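Local atomic coordinates of protein-tyrosine-phosphatase PTP1 (Arabidopsis thaliana, PDB entry 6KRW), a protein that removes phosphate from tyrosine residues of proteins such as the MAP kinase MPK6 and, together with MKP1, represses salicylic acid and camalexin synthesis in plant defence. Residues M134-V139 / I234-A239; P202-H207 / I241-T246; V90-I95 / I107-P112. All blocks are in the same frame, centred on the assembly; numbering follows the deposited sequence.

Contact 1 of 3, residues M134-V139 / I234-A239; sequences MLTRLV and IVHCSA
Met134 lies against the imidazole of His236, and this pair is the tight part of the contact. The two residues form a parallel beta bridge. Met134 CA sits over one face of the ring, 4.3 Å from its centroid. With CG anti to the backbone N (chi1 179°), the extended methionine chain runs alongside His236 CE1 and NE2. Its CG is 3.5 Å from His236 CE1, and SD approaches the ring obliquely. Both ring nitrogens are bonded. His236 ND1 donates in the ring plane to a lone pair of Cys237 O at 3.0 Å, and NE2 is hydrogen-bonded to the hydroxyl of Tyr150. Replacing His236 by alanine is likely to leave Cys237 O and the Tyr150 hydroxyl without these bonds and to open a gap beside Met134. Leu135 N donates to His236 O at 2.9 Å. Leu135 CD1 meets Val235 CG1 at 3.8 Å, and Thr136 CG2 rests 3.5 Å from Cys237 O. The loose side begins at Arg137. Residues 137-139 are partly exposed and make no contact with 234-239, and Arg137 pairs with Glu203 instead. His236 and Cys237 open the phosphatase signature loop, in which Cys237 forms the phosphocysteine intermediate. Strand 233-236 runs between strands 106-109 and 131-134. Helix 242-259 packs on Leu135 through Tyr247 and on Cys237 through Arg243 and Thr244.

Contact 2 of 3, residues P202-H207 / I241-T246; sequences PEWPDH and IGRTGT. With FLC (citrate anion), chain D.
Trp204 and Arg243 carry the apolar part of this contact. Arg243 CG stands over the five-membered ring of the indole, 3.4 Å from its centroid and 11° off the ring normal, a CH-pi contact. Thr246 CG2 meets the same indole at its edge, 3.6 Å from Trp204 CZ2. The arginine chain bends at chi3 (-75°), and its guanidinium plane stands 78° from the indole. Asp206 CA covers one guanidinium face, over its centre. Among the polar contacts, Arg243 NH1 donates to Trp204 O at 2.9 Å, with the oxygen close to the guanidinium plane. Bound citrate, probably from the crystallisation liquor, accepts further bonds from Arg243. Arg243 N and NE both bond to citrate OA1, at 2.9 Å and 2.8 Å, while NH2 bonds to OHB. Citrate OB1 accepts from Ile241 N and Gly242 N at the start of the helix. The ring of His207 has citrate CA over its centre, and His207 N bonds to OA2. Asp206 OD2 forms a salt bridge with Lys146. As in related phosphatases, Ile241, Gly242 and Arg243 probably bind the substrate, and Asp206 is inferred to do so too. The Trp-Pro-Asp sequence is that of the mobile WPD loop of classical tyrosine phosphatases. Its grip on Arg243 and its approach to the citrate are consistent with a closed loop over the substrate pocket. The loop follows strand 194-200 and leads to helix 214-223. It rests on the first turn of helix 242-259, with Phe290 of helix 285-303 meeting the Trp204 ring.

Contact 3 of 3, residues V90-I95 / I107-P112; sequences VNASLI and IATQGP
Ala92 and Thr109 face each other in a beta hairpin made of strands 92-95 and 106-109, at one edge of the central mixed sheet. Beyond the strands, the side chains of Asn91 and Gln110 cross at about a right angle. Their amides are stacked, with planes 25° apart. Asn91 ND2 is 3.4 Å from Gln110 OE1, but the angle is too poor for a hydrogen bond. Each amide is held by other partners. Gln110 binds Arg64 N and Lys62 O, while Asn91 binds Val68 O, Asn63 and Arg278. The Gln110 side chain comes within about 5 Å (nearest atoms) of Gly240, a probable substrate-binding residue. Asn91 is the centre of an inverse gamma turn, where the chain turns a corner into the hairpin strand. Thr109 OG1 is anti to its own N (chi1 -173°), which directs the hydroxyl to Asn91 O in a short bond of 2.5 Å; the hydroxyl lies 26° off the carbonyl plane. Ala92 and Thr109 are an antiparallel non-hydrogen-bonded pair. On their face of the sheet, Ala92 CB touches Ile107 CG2 at 3.8 Å, and Met123 of helix 117-126 packs against both residues. Ser93 and Ala108 form the hydrogen-bonded pair. Ser93 N donates to Ala108 O, and Ala108 N donates to Ser93 O, each at 2.9 Å. Ile95 CG1 lies 3.8 Å from Ala108 CB.

Along the chain, contact 3 closes first, as a short hairpin loop between 90-95 and 107-112. Contact 1 opens after it, at the end of strand 131-134, and joins a segment 95 residues later. Contact 2 starts inside that loop, at 202-207, and ends beyond it at 241-246, so contacts 1 and 2 cross. Arg137 NE probably hydrogen-bonds to Pro202 O, linking their first segments. Strand 233-236 probably hydrogen-bonds to the hairpin of contact 3 through Val235 N to Ile107 O, as does Ser238 O to Gly111 N. Thr244 CG2 touches Ala108 CB. Together the contacts tie the hairpin to strand 233-236, and the signature loop to the loops after strands 131-134 and 194-200.

Contact 1 of 3, residues M134-V139 / I234-A239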
# COMPACT_ATOMS: atom_id res chain seq x y z
N MET A 134 -1.51 -6.82 2.18
CA MET A 134 -0.38 -7.63 1.70
C MET A 134 -0.70 -8.15 0.31
O MET A 134 -1.67 -8.94 0.18
CB MET A 134 -0.17 -8.80 2.66
CG MET A 134 0.94 -9.70 2.25
SD MET A 134 1.26 -10.91 3.51
CE MET A 134 2.63 -11.73 2.73
N LEU A 135 0.09 -7.83 -0.71
CA LEU A 135 -0.23 -8.10 -2.14
C LEU A 135 0.78 -9.08 -2.73
O LEU A 135 1.02 -9.03 -3.91
CB LEU A 135 -0.22 -6.77 -2.90
CG LEU A 135 -1.20 -5.74 -2.36
CD1 LEU A 135 -0.92 -4.36 -3.02
CD2 LEU A 135 -2.64 -6.16 -2.57
N THR A 136 1.30 -9.98 -1.92
CA THR A 136 2.29 -10.96 -2.43
C THR A 136 2.09 -12.29 -1.69
O THR A 136 1.58 -12.25 -0.60
CB THR A 136 3.72 -10.46 -2.19
OG1 THR A 136 4.73 -11.32 -2.74
CG2 THR A 136 4.03 -10.22 -0.74
N ARG A 137 2.60 -13.32 -2.33
CA ARG A 137 2.91 -14.60 -1.66
C ARG A 137 4.23 -14.45 -0.92
O ARG A 137 5.03 -13.57 -1.28
CB ARG A 137 2.99 -15.75 -2.67
CG ARG A 137 1.71 -15.99 -3.44
CD ARG A 137 1.91 -17.17 -4.40
NE ARG A 137 0.72 -17.46 -5.15
CZ ARG A 137 0.60 -18.55 -5.94
NH1 ARG A 137 1.65 -19.31 -6.17
NH2 ARG A 137 -0.55 -18.81 -6.55
N LEU A 138 4.46 -15.33 0.05
CA LEU A 138 5.80 -15.41 0.69
C LEU A 138 6.84 -15.84 -0.35
O LEU A 138 7.97 -15.36 -0.30
CB LEU A 138 5.73 -16.36 1.89
CG LEU A 138 4.76 -15.96 3.01
CD1 LEU A 138 4.70 -17.04 4.08
CD2 LEU A 138 5.12 -14.62 3.63
N VAL A 139 6.53 -16.84 -1.19
CA VAL A 139 7.51 -17.39 -2.18
C VAL A 139 6.84 -17.49 -3.55
O VAL A 139 5.69 -17.90 -3.60
CB VAL A 139 8.04 -18.77 -1.75
CG1 VAL A 139 9.16 -19.25 -2.67
CG2 VAL A 139 8.46 -18.77 -0.29
N ILE A 234 -1.04 0.35 6.08
CA ILE A 234 0.17 -0.30 5.56
C ILE A 234 -0.17 -1.02 4.27
O ILE A 234 -1.13 -1.77 4.25
CB ILE A 234 0.83 -1.20 6.61
CG1 ILE A 234 1.41 -0.36 7.74
CG2 ILE A 234 1.88 -2.06 5.97
CD1 ILE A 234 1.83 -1.18 8.95
N VAL A 235 0.61 -0.81 3.24
CA VAL A 235 0.49 -1.55 1.97
C VAL A 235 1.85 -2.09 1.62
O VAL A 235 2.83 -1.31 1.63
CB VAL A 235 -0.12 -0.76 0.81
CG1 VAL A 235 -0.35 -1.64 -0.40
CG2 VAL A 235 -1.39 -0.03 1.20
N HIS A 236 1.95 -3.40 1.38
CA HIS A 236 3.27 -3.95 1.03
C HIS A 236 3.11 -5.09 0.03
O HIS A 236 2.06 -5.77 0.02
CB HIS A 236 4.05 -4.38 2.26
CG HIS A 236 3.68 -5.72 2.83
ND1 HIS A 236 4.28 -6.86 2.37
CD2 HIS A 236 2.91 -6.04 3.88
CE1 HIS A 236 3.80 -7.91 3.07
NE2 HIS A 236 2.93 -7.43 4.00
N CYS A 237 4.13 -5.30 -0.76
CA CYS A 237 4.25 -6.50 -1.61
C CYS A 237 5.64 -7.05 -1.31
O CYS A 237 5.92 -7.32 -0.14
CB CYS A 237 3.98 -6.18 -3.08
SG CYS A 237 4.84 -4.71 -3.72
N SER A 238 6.48 -7.20 -2.31
CA SER A 238 7.86 -7.62 -2.02
C SER A 238 8.75 -6.37 -1.87
O SER A 238 9.34 -6.21 -0.82
CB SER A 238 8.36 -8.56 -3.05
OG SER A 238 9.57 -9.12 -2.60
N ALA A 239 8.86 -5.53 -2.90
CA ALA A 239 9.65 -4.28 -2.81
C ALA A 239 8.81 -3.14 -2.24
O ALA A 239 9.42 -2.15 -1.76
CB ALA A 239 10.20 -3.92 -4.15

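Contact 2 of 3, residues P202-H207 / I241-T246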
# COMPACT_ATOMS: atom_id res chain seq x y z
N PRO A 202 -2.95 -13.41 -2.66
CA PRO A 202 -1.84 -14.23 -3.32
C PRO A 202 -1.93 -14.40 -4.85
O PRO A 202 -1.05 -15.01 -5.41
CB PRO A 202 -2.03 -15.58 -2.60
CG PRO A 202 -3.53 -15.67 -2.42
CD PRO A 202 -3.98 -14.27 -2.07
N GLU A 203 -2.85 -13.67 -5.49
CA GLU A 203 -2.99 -13.94 -6.95
C GLU A 203 -2.63 -12.69 -7.74
O GLU A 203 -3.19 -12.45 -8.81
CB GLU A 203 -4.39 -14.45 -7.26
CG GLU A 203 -4.63 -15.85 -6.70
CD GLU A 203 -3.53 -16.87 -6.97
OE1 GLU A 203 -3.11 -17.55 -6.01
OE2 GLU A 203 -3.09 -17.02 -8.14
N TRP A 204 -1.66 -11.95 -7.24
CA TRP A 204 -1.12 -10.80 -8.00
C TRP A 204 0.36 -11.06 -8.21
O TRP A 204 1.17 -10.85 -7.31
CB TRP A 204 -1.37 -9.51 -7.23
CG TRP A 204 -1.13 -8.25 -8.02
CD1 TRP A 204 -0.42 -8.10 -9.16
CD2 TRP A 204 -1.66 -6.96 -7.70
NE1 TRP A 204 -0.45 -6.79 -9.58
CE2 TRP A 204 -1.23 -6.07 -8.72
CE3 TRP A 204 -2.48 -6.46 -6.68
CZ2 TRP A 204 -1.53 -4.72 -8.72
CZ3 TRP A 204 -2.79 -5.12 -6.69
CH2 TRP A 204 -2.33 -4.27 -7.70
N PRO A 205 0.76 -11.55 -9.40
CA PRO A 205 2.15 -11.90 -9.65
C PRO A 205 3.09 -10.69 -9.64
O PRO A 205 2.71 -9.60 -10.07
CB PRO A 205 2.16 -12.57 -11.03
CG PRO A 205 0.79 -12.30 -11.63
CD PRO A 205 -0.14 -11.85 -10.52
N ASP A 206 4.30 -10.94 -9.18
CA ASP A 206 5.41 -9.97 -9.13
C ASP A 206 5.62 -9.46 -10.57
O ASP A 206 5.71 -10.26 -11.51
CB ASP A 206 6.60 -10.66 -8.47
CG ASP A 206 7.94 -9.99 -8.71
OD1 ASP A 206 7.94 -8.94 -9.34
OD2 ASP A 206 8.96 -10.53 -8.28
N HIS A 207 5.62 -8.14 -10.73
CA HIS A 207 5.83 -7.44 -12.02
C HIS A 207 4.72 -7.77 -13.02
O HIS A 207 4.92 -7.60 -14.20
CB HIS A 207 7.28 -7.64 -12.51
CG HIS A 207 8.24 -6.71 -11.83
ND1 HIS A 207 7.97 -5.36 -11.69
CD2 HIS A 207 9.44 -6.92 -11.25
CE1 HIS A 207 8.96 -4.78 -11.05
NE2 HIS A 207 9.87 -5.71 -10.76
N ILE A 241 6.59 -1.25 -4.12
CA ILE A 241 6.42 -0.17 -5.12
C ILE A 241 5.52 -0.54 -6.30
O ILE A 241 4.72 0.29 -6.67
CB ILE A 241 7.79 0.38 -5.58
CG1 ILE A 241 8.69 -0.67 -6.22
CG2 ILE A 241 8.49 1.12 -4.44
CD1 ILE A 241 9.93 -0.11 -6.87
N GLY A 242 5.58 -1.78 -6.84
CA GLY A 242 4.81 -2.05 -8.07
C GLY A 242 3.36 -2.35 -7.75
O GLY A 242 2.48 -1.54 -8.03
N ARG A 243 3.13 -3.53 -7.16
CA ARG A 243 1.76 -3.88 -6.73
C ARG A 243 1.29 -2.87 -5.69
O ARG A 243 0.20 -2.43 -5.76
CB ARG A 243 1.78 -5.33 -6.24
CG ARG A 243 2.07 -6.31 -7.37
CD ARG A 243 2.40 -7.71 -6.88
NE ARG A 243 3.74 -7.80 -6.32
CZ ARG A 243 4.29 -8.93 -5.89
NH1 ARG A 243 3.63 -10.08 -6.00
NH2 ARG A 243 5.50 -8.93 -5.38
N THR A 244 2.15 -2.52 -4.75
CA THR A 244 1.82 -1.55 -3.68
C THR A 244 1.40 -0.21 -4.30
O THR A 244 0.39 0.31 -3.93
CB THR A 244 3.04 -1.37 -2.78
OG1 THR A 244 3.22 -2.58 -2.06
CG2 THR A 244 2.87 -0.24 -1.78
N GLY A 245 2.18 0.32 -5.23
CA GLY A 245 1.83 1.62 -5.83
C GLY A 245 0.54 1.55 -6.61
O GLY A 245 -0.25 2.50 -6.59
N THR A 246 0.31 0.44 -7.32
CA THR A 246 -0.93 0.25 -8.10
C THR A 246 -2.12 0.26 -7.13
O THR A 246 -3.09 0.94 -7.40
CB THR A 246 -0.81 -1.03 -8.93
OG1 THR A 246 0.36 -1.00 -9.75
CG2 THR A 246 -2.03 -1.28 -9.79
CAC FLC D . 5.89 -5.76 -8.06
CA FLC D . 7.27 -6.32 -7.85
CB FLC D . 7.91 -5.86 -6.54
CBC FLC D . 7.81 -4.32 -6.54
CG FLC D . 9.39 -6.27 -6.54
CGC FLC D . 9.72 -7.76 -6.61
OA1 FLC D . 5.23 -5.50 -7.10
OA2 FLC D . 5.57 -5.50 -9.13
OB1 FLC D . 7.25 -3.77 -5.60
OB2 FLC D . 8.28 -3.75 -7.53
OG1 FLC D . 8.85 -8.61 -6.36
OG2 FLC D . 10.91 -8.04 -6.90
OHB FLC D . 7.22 -6.40 -5.42

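Contact 3 of 3, residues V90-I95 / I107-P112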
# COMPACT_ATOMS: atom_id res chain seq x y z
N VAL A 90 13.56 2.07 9.07
CA VAL A 90 12.77 0.97 8.48
C VAL A 90 12.53 1.32 7.02
O VAL A 90 12.38 2.52 6.67
CB VAL A 90 11.50 0.73 9.29
CG1 VAL A 90 10.65 1.95 9.45
CG2 VAL A 90 10.66 -0.40 8.69
N ASN A 91 12.51 0.33 6.14
CA ASN A 91 12.26 0.55 4.70
C ASN A 91 10.77 0.80 4.52
O ASN A 91 10.01 -0.15 4.25
CB ASN A 91 12.85 -0.55 3.85
CG ASN A 91 12.85 -0.20 2.39
OD1 ASN A 91 11.88 0.37 1.88
ND2 ASN A 91 13.92 -0.55 1.70
N ALA A 92 10.34 2.04 4.69
CA ALA A 92 8.91 2.37 4.73
C ALA A 92 8.77 3.86 4.44
O ALA A 92 9.61 4.65 4.96
CB ALA A 92 8.30 2.05 6.07
N SER A 93 7.79 4.20 3.63
CA SER A 93 7.56 5.58 3.14
C SER A 93 6.15 6.03 3.44
O SER A 93 5.19 5.26 3.24
CB SER A 93 7.75 5.59 1.64
OG SER A 93 9.03 5.14 1.27
N LEU A 94 5.96 7.25 3.92
CA LEU A 94 4.65 7.89 4.02
C LEU A 94 4.14 8.32 2.66
O LEU A 94 4.80 9.14 1.98
CB LEU A 94 4.68 9.09 4.94
CG LEU A 94 3.32 9.72 5.20
CD1 LEU A 94 2.41 8.76 5.95
CD2 LEU A 94 3.48 11.02 5.94
N ILE A 95 2.99 7.79 2.25
CA ILE A 95 2.31 8.18 1.01
C ILE A 95 1.10 8.97 1.40
O ILE A 95 0.17 8.43 2.00
CB ILE A 95 1.95 6.96 0.14
CG1 ILE A 95 3.10 5.98 -0.01
CG2 ILE A 95 1.40 7.41 -1.20
CD1 ILE A 95 4.33 6.55 -0.67
N ILE A 107 1.37 3.81 4.49
CA ILE A 107 2.78 3.45 4.62
C ILE A 107 3.11 2.39 3.59
O ILE A 107 2.60 1.24 3.72
CB ILE A 107 3.17 3.06 6.04
CG1 ILE A 107 3.05 4.26 6.98
CG2 ILE A 107 4.57 2.48 6.07
CD1 ILE A 107 3.23 3.90 8.44
N ALA A 108 3.86 2.75 2.57
CA ALA A 108 4.33 1.80 1.55
C ALA A 108 5.63 1.21 2.04
O ALA A 108 6.56 1.97 2.34
CB ALA A 108 4.47 2.47 0.21
N THR A 109 5.69 -0.11 2.17
CA THR A 109 6.88 -0.73 2.78
C THR A 109 7.20 -2.05 2.06
O THR A 109 6.35 -2.55 1.32
CB THR A 109 6.67 -0.88 4.29
OG1 THR A 109 7.87 -1.32 4.89
CG2 THR A 109 5.55 -1.85 4.62
N GLN A 110 8.40 -2.56 2.23
CA GLN A 110 8.82 -3.84 1.65
C GLN A 110 8.22 -4.99 2.46
O GLN A 110 7.79 -4.78 3.59
CB GLN A 110 10.34 -3.94 1.65
CG GLN A 110 10.91 -4.07 3.04
CD GLN A 110 12.41 -4.04 3.09
OE1 GLN A 110 13.08 -3.77 2.09
NE2 GLN A 110 12.93 -4.40 4.25
N GLY A 111 8.15 -6.15 1.83
CA GLY A 111 7.76 -7.37 2.56
C GLY A 111 8.86 -7.58 3.61
O GLY A 111 10.05 -7.59 3.27
N PRO A 112 8.60 -7.66 4.96
CA PRO A 112 9.60 -7.75 6.03
C PRO A 112 10.57 -8.92 5.86
O PRO A 112 10.16 -10.00 5.41
CB PRO A 112 8.80 -7.91 7.33
CG PRO A 112 7.48 -7.26 6.99
CD PRO A 112 7.26 -7.49 5.52